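Local coordinates for PbSGBP-B lipoprotein (Prevotella bryantii B14, PDB 6D2Y) that probably binds polysaccharide at the bacterial surface, as a lipoprotein of a polysaccharide utilization locus, and holds a magnesium ion, at residues 430-434 against 435-439; 174-177 against 178-181; 85-88 against 89-92. One frame throughout, in Å; residues are numbered along the deposited sequence.

Interaction 1 (430-434 against 435-439); sequences KGAYN and DKSVL
The flat groups that meet across this turn are peptide units: the carbonyl of G431 takes the hydroxyl of S437 nearly head-on, and the carbonyl of Y433 receives the amide of K436. S437 OG donates to G431 O at 2.7 Å, with a C=O...OG angle of 161°. That hydroxyl stands anti to its own backbone N (chi1 -176°), a setting that swings it across to the opposing chain. The second bond, K436 N to Y433 O, measures 3.0 Å and is fairly straight, 157° at the hydrogen. It closes a type I' beta turn from Y433 to K436, with N434 and D435 at the corner, both in left-handed backbone conformations. Between the two bonds the methyl of A432 rests alongside S437, 3.8 Å from A432 CB to S437 CB. Past S437 the long chain of K430 lies over the returning segment: its CE comes within 3.2 Å of S437 OG, and its CG is 4.1 Å from the CB of L439, the two side chains running alongside in opposing senses. The ammonium group of K430 makes a salt bridge with D441. L439 leans back toward the start of the loop, its CD1 4.2 Å from G431 N. The side chain of Y433 leaves the backbone away from the returning segment; its ring meets that of F406, and its hydroxyl bonds to E405 and to the backbone N of Q366. The whole turn lies in the connection from strand 423-428 to strand 449-458, in the xyloglucan-binding domain and away from the magnesium site, and backbone bonds of K430 with G272 and V438 with D407 fasten it to neighbouring parts of the chain.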
ATOM      1  N   LYS A 430     -16.175  -5.350 -17.714  1.00 51.19           N
ATOM      2  CA  LYS A 430     -15.186  -5.050 -18.740  1.00 58.83           C
ATOM      3  C   LYS A 430     -15.846  -4.147 -19.775  1.00 65.98           C
ATOM      4  O   LYS A 430     -16.761  -4.572 -20.486  1.00 64.69           O
ATOM      5  CB  LYS A 430     -14.651  -6.328 -19.383  1.00 58.46           C
ATOM      6  CG  LYS A 430     -13.749  -6.075 -20.578  1.00 63.45           C
ATOM      7  CD  LYS A 430     -13.858  -7.187 -21.605  1.00 68.81           C
ATOM      8  CE  LYS A 430     -12.786  -7.051 -22.670  1.00 70.39           C
ATOM      9  NZ  LYS A 430     -12.243  -8.365 -23.107  1.00 69.38           N
ATOM     10  N   GLY A 431     -15.389  -2.898 -19.849  1.00 68.40           N
ATOM     11  CA  GLY A 431     -15.959  -1.962 -20.791  1.00 75.05           C
ATOM     12  C   GLY A 431     -15.347  -2.073 -22.172  1.00 79.63           C
ATOM     13  O   GLY A 431     -14.227  -2.548 -22.355  1.00 79.41           O
ATOM     14  N   ALA A 432     -16.112  -1.619 -23.166  1.00 79.57           N
ATOM     15  CA  ALA A 432     -15.671  -1.681 -24.558  1.00 85.29           C
ATOM     16  C   ALA A 432     -16.225  -0.457 -25.280  1.00 95.78           C
ATOM     17  O   ALA A 432     -17.394  -0.441 -25.678  1.00 98.86           O
ATOM     18  CB  ALA A 432     -16.124  -2.974 -25.223  1.00 84.86           C
ATOM     19  N   TYR A 433     -15.381   0.557 -25.442  1.00 95.70           N
ATOM     20  CA  TYR A 433     -15.749   1.744 -26.199  1.00 86.41           C
ATOM     21  C   TYR A 433     -15.626   1.472 -27.688  1.00 86.93           C
ATOM     22  O   TYR A 433     -14.567   1.046 -28.163  1.00 87.22           O
ATOM     23  CB  TYR A 433     -14.852   2.918 -25.827  1.00 82.10           C
ATOM     24  CG  TYR A 433     -15.319   3.712 -24.643  1.00 76.92           C
ATOM     25  CD1 TYR A 433     -16.644   3.682 -24.227  1.00 72.73           C
ATOM     26  CD2 TYR A 433     -14.428   4.496 -23.938  1.00 80.72           C
ATOM     27  CE1 TYR A 433     -17.060   4.418 -23.134  1.00 75.29           C
ATOM     28  CE2 TYR A 433     -14.830   5.226 -22.864  1.00 80.72           C
ATOM     29  CZ  TYR A 433     -16.140   5.189 -22.457  1.00 79.41           C
ATOM     30  OH  TYR A 433     -16.505   5.939 -21.366  1.00 80.10           O
ATOM     31  N   ASN A 434     -16.704   1.737 -28.424  1.00 89.72           N
ATOM     32  CA  ASN A 434     -16.713   1.620 -29.880  1.00 95.91           C
ATOM     33  C   ASN A 434     -16.245   0.234 -30.321  1.00101.46           C
ATOM     34  O   ASN A 434     -15.388   0.086 -31.194  1.00 98.04           O
ATOM     35  CB  ASN A 434     -15.863   2.720 -30.517  1.00 98.48           C
ATOM     36  CG  ASN A 434     -16.689   3.915 -30.946  1.00104.91           C
ATOM     37  OD1 ASN A 434     -17.865   3.784 -31.281  1.00108.18           O
ATOM     38  ND2 ASN A 434     -16.076   5.093 -30.927  1.00107.93           N
ATOM     39  N   ASP A 435     -16.810  -0.791 -29.682  1.00105.01           N
ATOM     40  CA  ASP A 435     -16.572  -2.199 -29.987  1.00107.84           C
ATOM     41  C   ASP A 435     -15.117  -2.621 -29.800  1.00104.03           C
ATOM     42  O   ASP A 435     -14.750  -3.739 -30.181  1.00101.71           O
ATOM     43  CB  ASP A 435     -17.027  -2.551 -31.411  1.00116.19           C
ATOM     44  CG  ASP A 435     -18.422  -2.039 -31.728  1.00121.83           C
ATOM     45  OD1 ASP A 435     -18.655  -0.811 -31.649  1.00123.57           O
ATOM     46  OD2 ASP A 435     -19.293  -2.870 -32.057  1.00123.82           O
ATOM     47  N   LYS A 436     -14.275  -1.761 -29.231  1.00101.51           N
ATOM     48  CA  LYS A 436     -12.865  -2.056 -29.014  1.00 95.59           C
ATOM     49  C   LYS A 436     -12.566  -1.976 -27.524  1.00 94.95           C
ATOM     50  O   LYS A 436     -12.965  -1.016 -26.857  1.00 95.18           O
ATOM     51  CB  LYS A 436     -11.971  -1.086 -29.793  1.00 93.75           C
ATOM     52  CG  LYS A 436     -12.265  -1.032 -31.287  1.00 94.69           C
ATOM     53  CD  LYS A 436     -11.178  -0.285 -32.043  1.00 94.06           C
ATOM     54  CE  LYS A 436     -10.719  -1.066 -33.263  1.00 96.21           C
ATOM     55  NZ  LYS A 436      -9.366  -1.654 -33.065  1.00 97.91           N
ATOM     56  N   SER A 437     -11.864  -2.981 -27.004  1.00 92.52           N
ATOM     57  CA  SER A 437     -11.545  -3.039 -25.585  1.00 86.61           C
ATOM     58  C   SER A 437     -10.091  -3.444 -25.401  1.00 88.68           C
ATOM     59  O   SER A 437      -9.569  -4.278 -26.147  1.00 90.86           O
ATOM     60  CB  SER A 437     -12.460  -4.020 -24.844  1.00 82.40           C
ATOM     61  OG  SER A 437     -12.193  -4.004 -23.451  1.00 79.97           O
ATOM     62  N   VAL A 438      -9.448  -2.847 -24.398  1.00 85.65           N
ATOM     63  CA  VAL A 438      -8.041  -3.098 -24.109  1.00 84.21           C
ATOM     64  C   VAL A 438      -7.944  -4.028 -22.906  1.00 84.39           C
ATOM     65  O   VAL A 438      -7.031  -4.859 -22.819  1.00 87.94           O
ATOM     66  CB  VAL A 438      -7.286  -1.774 -23.875  1.00 83.21           C
ATOM     67  CG1 VAL A 438      -6.081  -1.972 -22.966  1.00 85.00           C
ATOM     68  CG2 VAL A 438      -6.855  -1.175 -25.206  1.00 87.70           C
ATOM     69  N   LEU A 439      -8.895  -3.911 -21.983  1.00 81.48           N
ATOM     70  CA  LEU A 439      -8.937  -4.818 -20.850  1.00 74.66           C
ATOM     71  C   LEU A 439      -9.154  -6.252 -21.331  1.00 70.34           C
ATOM     72  O   LEU A 439      -9.696  -6.476 -22.418  1.00 74.22           O
ATOM     73  CB  LEU A 439     -10.041  -4.415 -19.874  1.00 72.28           C
ATOM     74  CG  LEU A 439      -9.914  -3.023 -19.255  1.00 71.52           C
ATOM     75  CD1 LEU A 439     -11.270  -2.336 -19.175  1.00 74.41           C
ATOM     76  CD2 LEU A 439      -9.245  -3.090 -17.888  1.00 69.94           C
TER

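Interaction 2 (174-177 against 178-181); sequences LPRE and AITS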
ATOM      1  N   LEU A 174       5.035  -4.455  20.598  1.00 57.26           N
ATOM      2  CA  LEU A 174       4.579  -5.789  20.238  1.00 59.34           C
ATOM      3  C   LEU A 174       5.501  -6.832  20.860  1.00 61.56           C
ATOM      4  O   LEU A 174       6.718  -6.790  20.623  1.00 63.26           O
ATOM      5  CB  LEU A 174       4.543  -5.952  18.720  1.00 57.48           C
ATOM      6  CG  LEU A 174       4.048  -7.297  18.184  1.00 62.52           C
ATOM      7  CD1 LEU A 174       2.581  -7.509  18.522  1.00 61.51           C
ATOM      8  CD2 LEU A 174       4.272  -7.394  16.683  1.00 58.64           C
ATOM      9  N   PRO A 175       4.981  -7.761  21.664  1.00 61.07           N
ATOM     10  CA  PRO A 175       5.847  -8.787  22.257  1.00 65.59           C
ATOM     11  C   PRO A 175       6.488  -9.648  21.180  1.00 62.42           C
ATOM     12  O   PRO A 175       5.854 -10.004  20.183  1.00 64.69           O
ATOM     13  CB  PRO A 175       4.890  -9.600  23.136  1.00 67.02           C
ATOM     14  CG  PRO A 175       3.710  -8.697  23.366  1.00 67.57           C
ATOM     15  CD  PRO A 175       3.585  -7.880  22.117  1.00 61.44           C
ATOM     16  N   ARG A 176       7.766  -9.970  21.384  1.00 56.68           N
ATOM     17  CA  ARG A 176       8.496 -10.764  20.402  1.00 59.97           C
ATOM     18  C   ARG A 176       7.888 -12.153  20.239  1.00 66.05           C
ATOM     19  O   ARG A 176       7.925 -12.721  19.141  1.00 69.56           O
ATOM     20  CB  ARG A 176       9.971 -10.854  20.799  1.00 60.28           C
ATOM     21  CG  ARG A 176      10.710 -12.081  20.282  1.00 76.02           C
ATOM     22  CD  ARG A 176      11.147 -11.920  18.831  1.00 78.58           C
ATOM     23  NE  ARG A 176      11.643 -10.577  18.539  1.00 77.35           N
ATOM     24  CZ  ARG A 176      12.564 -10.304  17.619  1.00 76.90           C
ATOM     25  NH1 ARG A 176      13.100 -11.283  16.902  1.00 75.77           N
ATOM     26  NH2 ARG A 176      12.953  -9.051  17.416  1.00 77.24           N
ATOM     27  N   GLU A 177       7.304 -12.705  21.307  1.00 69.97           N
ATOM     28  CA  GLU A 177       6.683 -14.023  21.208  1.00 74.99           C
ATOM     29  C   GLU A 177       5.512 -14.017  20.234  1.00 74.92           C
ATOM     30  O   GLU A 177       5.202 -15.052  19.634  1.00 77.35           O
ATOM     31  CB  GLU A 177       6.217 -14.495  22.586  1.00 82.78           C
ATOM     32  CG  GLU A 177       5.564 -13.417  23.442  1.00 93.11           C
ATOM     33  CD  GLU A 177       6.562 -12.632  24.277  1.00 99.21           C
ATOM     34  OE1 GLU A 177       6.344 -12.510  25.502  1.00102.85           O
ATOM     35  OE2 GLU A 177       7.559 -12.136  23.713  1.00 96.53           O
ATOM     36  N   ALA A 178       4.856 -12.864  20.059  1.00 70.96           N
ATOM     37  CA  ALA A 178       3.777 -12.766  19.083  1.00 64.68           C
ATOM     38  C   ALA A 178       4.301 -12.868  17.657  1.00 62.06           C
ATOM     39  O   ALA A 178       3.570 -13.301  16.760  1.00 63.16           O
ATOM     40  CB  ALA A 178       3.013 -11.457  19.275  1.00 67.80           C
ATOM     41  N   ILE A 179       5.549 -12.476  17.432  1.00 60.92           N
ATOM     42  CA  ILE A 179       6.155 -12.546  16.107  1.00 62.42           C
ATOM     43  C   ILE A 179       6.540 -13.989  15.812  1.00 61.94           C
ATOM     44  O   ILE A 179       7.194 -14.650  16.626  1.00 64.85           O
ATOM     45  CB  ILE A 179       7.373 -11.614  16.019  1.00 64.27           C
ATOM     46  CG1 ILE A 179       6.955 -10.166  16.292  1.00 60.09           C
ATOM     47  CG2 ILE A 179       8.044 -11.735  14.659  1.00 66.19           C
ATOM     48  CD1 ILE A 179       8.102  -9.178  16.236  1.00 56.64           C
ATOM     49  N   THR A 180       6.134 -14.481  14.643  1.00 58.42           N
ATOM     50  CA  THR A 180       6.422 -15.849  14.228  1.00 64.39           C
ATOM     51  C   THR A 180       7.590 -15.949  13.258  1.00 64.08           C
ATOM     52  O   THR A 180       8.303 -16.957  13.270  1.00 64.78           O
ATOM     53  CB  THR A 180       5.186 -16.481  13.580  1.00 71.64           C
ATOM     54  OG1 THR A 180       4.887 -15.804  12.354  1.00 77.77           O
ATOM     55  CG2 THR A 180       3.985 -16.374  14.509  1.00 72.48           C
ATOM     56  N   SER A 181       7.794 -14.939  12.417  1.00 64.10           N
ATOM     57  CA  SER A 181       8.884 -14.955  11.451  1.00 64.66           C
ATOM     58  C   SER A 181       9.136 -13.537  10.964  1.00 64.39           C
ATOM     59  O   SER A 181       8.221 -12.709  10.924  1.00 66.05           O
ATOM     60  CB  SER A 181       8.574 -15.876  10.266  1.00 66.22           C
ATOM     61  OG  SER A 181       7.503 -15.366   9.493  1.00 63.46           O
TER
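L174 and I179 carry the apolar part of this contact, their side chains crossing at a slant where the chain bends round 175-178. L174 spreads its two methyls over different partners: CD2 sits 3.9 Å from CG1 of I179, while CD1 reaches CB of A178 at 4.0 Å. With CG of L174 anti to the backbone N (chi1 -179°), the fork is carried forward over the turn; I179 answers with its CG1 arm set beside its own backbone N. Two backbone bonds follow in succession, A178 N to P175 O at 3.0 Å and I179 N to R176 O at 2.9 Å. Both are bent, 136° and 134° at the hydrogen, and both span i to i+3, so that two turns overlap. The methyl of A178 also lies near the first of these carbonyls, its CB 3.3 Å from P175 O. R176 runs near CD1 of I179, but its guanidinium goes on to a salt bridge with D158. L174 also touches F189 and P192. The turn links strand 172-173 of one antiparallel sheet to strand 179-182 of another, where T180 and S181 form a classic beta bulge opposite T188; such a crossing between sheets belongs to the beta-sandwich of an IPT/TIG domain, an immunoglobulin-like E-set fold.

Interaction 3 (85-88 against 89-92); sequences VLNT and SYIT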
ATOM      1  N   VAL A  85      36.332  -6.300  -2.539  1.00 59.43           N
ATOM      2  CA  VAL A  85      37.232  -6.595  -3.646  1.00 61.77           C
ATOM      3  C   VAL A  85      38.305  -5.516  -3.684  1.00 70.49           C
ATOM      4  O   VAL A  85      37.999  -4.327  -3.837  1.00 77.32           O
ATOM      5  CB  VAL A  85      36.475  -6.671  -4.981  1.00 61.97           C
ATOM      6  CG1 VAL A  85      37.444  -6.927  -6.125  1.00 66.16           C
ATOM      7  CG2 VAL A  85      35.408  -7.754  -4.922  1.00 55.43           C
ATOM      8  N   LEU A  86      39.562  -5.926  -3.550  1.00 65.95           N
ATOM      9  CA  LEU A  86      40.694  -5.009  -3.517  1.00 59.75           C
ATOM     10  C   LEU A  86      41.371  -4.999  -4.883  1.00 66.55           C
ATOM     11  O   LEU A  86      41.778  -6.050  -5.386  1.00 72.24           O
ATOM     12  CB  LEU A  86      41.698  -5.415  -2.438  1.00 59.37           C
ATOM     13  CG  LEU A  86      41.563  -4.845  -1.024  1.00 63.14           C
ATOM     14  CD1 LEU A  86      40.116  -4.848  -0.549  1.00 66.59           C
ATOM     15  CD2 LEU A  86      42.442  -5.638  -0.065  1.00 63.69           C
ATOM     16  N   ASN A  87      41.494  -3.816  -5.475  1.00 70.16           N
ATOM     17  CA  ASN A  87      42.273  -3.630  -6.695  1.00 69.96           C
ATOM     18  C   ASN A  87      43.654  -3.139  -6.276  1.00 77.10           C
ATOM     19  O   ASN A  87      43.798  -2.017  -5.779  1.00 75.90           O
ATOM     20  CB  ASN A  87      41.593  -2.650  -7.651  1.00 62.73           C
ATOM     21  CG  ASN A  87      42.303  -2.549  -8.994  1.00 70.35           C
ATOM     22  OD1 ASN A  87      43.439  -2.997  -9.157  1.00 76.42           O
ATOM     23  ND2 ASN A  87      41.618  -1.972  -9.969  1.00 74.85           N
ATOM     24  N   THR A  88      44.664  -3.991  -6.474  1.00 80.82           N
ATOM     25  CA  THR A  88      46.034  -3.657  -6.102  1.00 86.74           C
ATOM     26  C   THR A  88      46.490  -2.341  -6.722  1.00 87.91           C
ATOM     27  O   THR A  88      47.297  -1.618  -6.125  1.00 89.22           O
ATOM     28  CB  THR A  88      46.968  -4.800  -6.519  1.00 99.12           C
ATOM     29  OG1 THR A  88      46.628  -5.988  -5.791  1.00101.11           O
ATOM     30  CG2 THR A  88      48.427  -4.454  -6.245  1.00103.74           C
ATOM     31  N   SER A  89      45.961  -2.000  -7.900  1.00 88.28           N
ATOM     32  CA  SER A  89      46.436  -0.833  -8.634  1.00 88.62           C
ATOM     33  C   SER A  89      46.111   0.484  -7.941  1.00 83.19           C
ATOM     34  O   SER A  89      46.727   1.505  -8.264  1.00 82.91           O
ATOM     35  CB  SER A  89      45.845  -0.835 -10.044  1.00 90.82           C
ATOM     36  OG  SER A  89      44.676  -0.037 -10.105  1.00 93.31           O
ATOM     37  N   TYR A  90      45.165   0.493  -7.011  1.00 81.10           N
ATOM     38  CA  TYR A  90      44.752   1.710  -6.320  1.00 82.03           C
ATOM     39  C   TYR A  90      44.983   1.598  -4.819  1.00 79.51           C
ATOM     40  O   TYR A  90      44.204   2.112  -4.012  1.00 76.59           O
ATOM     41  CB  TYR A  90      43.292   2.039  -6.620  1.00 85.20           C
ATOM     42  CG  TYR A  90      43.049   2.336  -8.080  1.00 91.62           C
ATOM     43  CD1 TYR A  90      43.642   3.433  -8.687  1.00 95.66           C
ATOM     44  CD2 TYR A  90      42.230   1.521  -8.851  1.00 94.55           C
ATOM     45  CE1 TYR A  90      43.432   3.711 -10.021  1.00101.40           C
ATOM     46  CE2 TYR A  90      42.012   1.792 -10.189  1.00100.99           C
ATOM     47  CZ  TYR A  90      42.616   2.888 -10.769  1.00102.77           C
ATOM     48  OH  TYR A  90      42.403   3.162 -12.101  1.00106.74           O
ATOM     49  N   ILE A  91      46.065   0.930  -4.424  1.00 80.00           N
ATOM     50  CA  ILE A  91      46.428   0.773  -3.016  1.00 75.61           C
ATOM     51  C   ILE A  91      47.878   1.232  -2.876  1.00 78.73           C
ATOM     52  O   ILE A  91      48.817   0.457  -3.089  1.00 84.49           O
ATOM     53  CB  ILE A  91      46.254  -0.663  -2.514  1.00 73.06           C
ATOM     54  CG1 ILE A  91      44.817  -1.139  -2.729  1.00 74.57           C
ATOM     55  CG2 ILE A  91      46.623  -0.750  -1.040  1.00 71.86           C
ATOM     56  CD1 ILE A  91      44.592  -2.585  -2.356  1.00 71.45           C
ATOM     57  N   THR A  92      48.068   2.500  -2.522  1.00 76.02           N
ATOM     58  CA  THR A  92      49.379   2.958  -2.095  1.00 78.27           C
ATOM     59  C   THR A  92      49.593   2.566  -0.636  1.00 84.30           C
ATOM     60  O   THR A  92      48.705   2.021   0.026  1.00 85.65           O
ATOM     61  CB  THR A  92      49.518   4.468  -2.284  1.00 77.41           C
ATOM     62  OG1 THR A  92      48.805   5.150  -1.243  1.00 76.98           O
ATOM     63  CG2 THR A  92      48.967   4.892  -3.638  1.00 73.90           C
TER
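The side-chain oxygen of N87 is gripped twice by S89. The amide N of S89 bonds to N87 OD1 at 3.0 Å and 159° at the hydrogen, from above the plane of the side-chain amide, and S89 OG adds a weak bond to the same oxygen at 3.3 Å. The reach depends on N87 having its CG opposite the backbone N (chi1 -174°), which folds the amide forward over the next two residues. The bond from S89 N makes this an Asx turn. Around it a beta turn runs from N87 to Y90: Y90 N donates to N87 O at 3.1 Å, nearly straight at 166°. A further bond, I91 N to T88 O, is weak at 3.3 Å, and it carries the curl one residue farther. The stretch thus combines an Asx turn with two overlapping backbone turns, and it bends the chain in the loop between strand 82-83, outermost in its sheet within this chain, and strand 95-99. The side chains of N87 and Y90 cross at a slant, amide and ring planes steeply inclined, with N87 ND2 3.7 Å from CD2 of Y90. S89 OG sits over one face of that ring, offset toward its rim. N87 and Y90 both also touch a crystal neighbour. The apolar part is L86 with I91: their side chains lie roughly perpendicular, CG of L86 4.0 Å from CD1 of I91. The same isoleucine also approaches a backbone oxygen, its CG1 3.3 Å from N87 O. L86 continues onto V98 and I91 onto L96, both in strand 95-99.

Overall arrangement
All three contacts are local turns of a continuous chain, strung out along it in the order 3, 2, 1; only interaction 1 doubles the chain back. None touches another: the nearest atoms of interactions 2 and 3 are about 31 Å apart, those of 1 and 3 about 46 Å. Interactions 2 and 3 lie at the surface, whereas interaction 1 is partly buried among loops. Each belongs to different strands: the sheet-to-sheet link of an IPT/TIG domain for 2, a loop beside strand 95-99 for 3, the xyloglucan-binding domain for 1. Interaction 2 combines apolar methyls with two bent backbone bonds, a side-chain amide organises 3, and in 1 a serine hydroxyl joins the two arms.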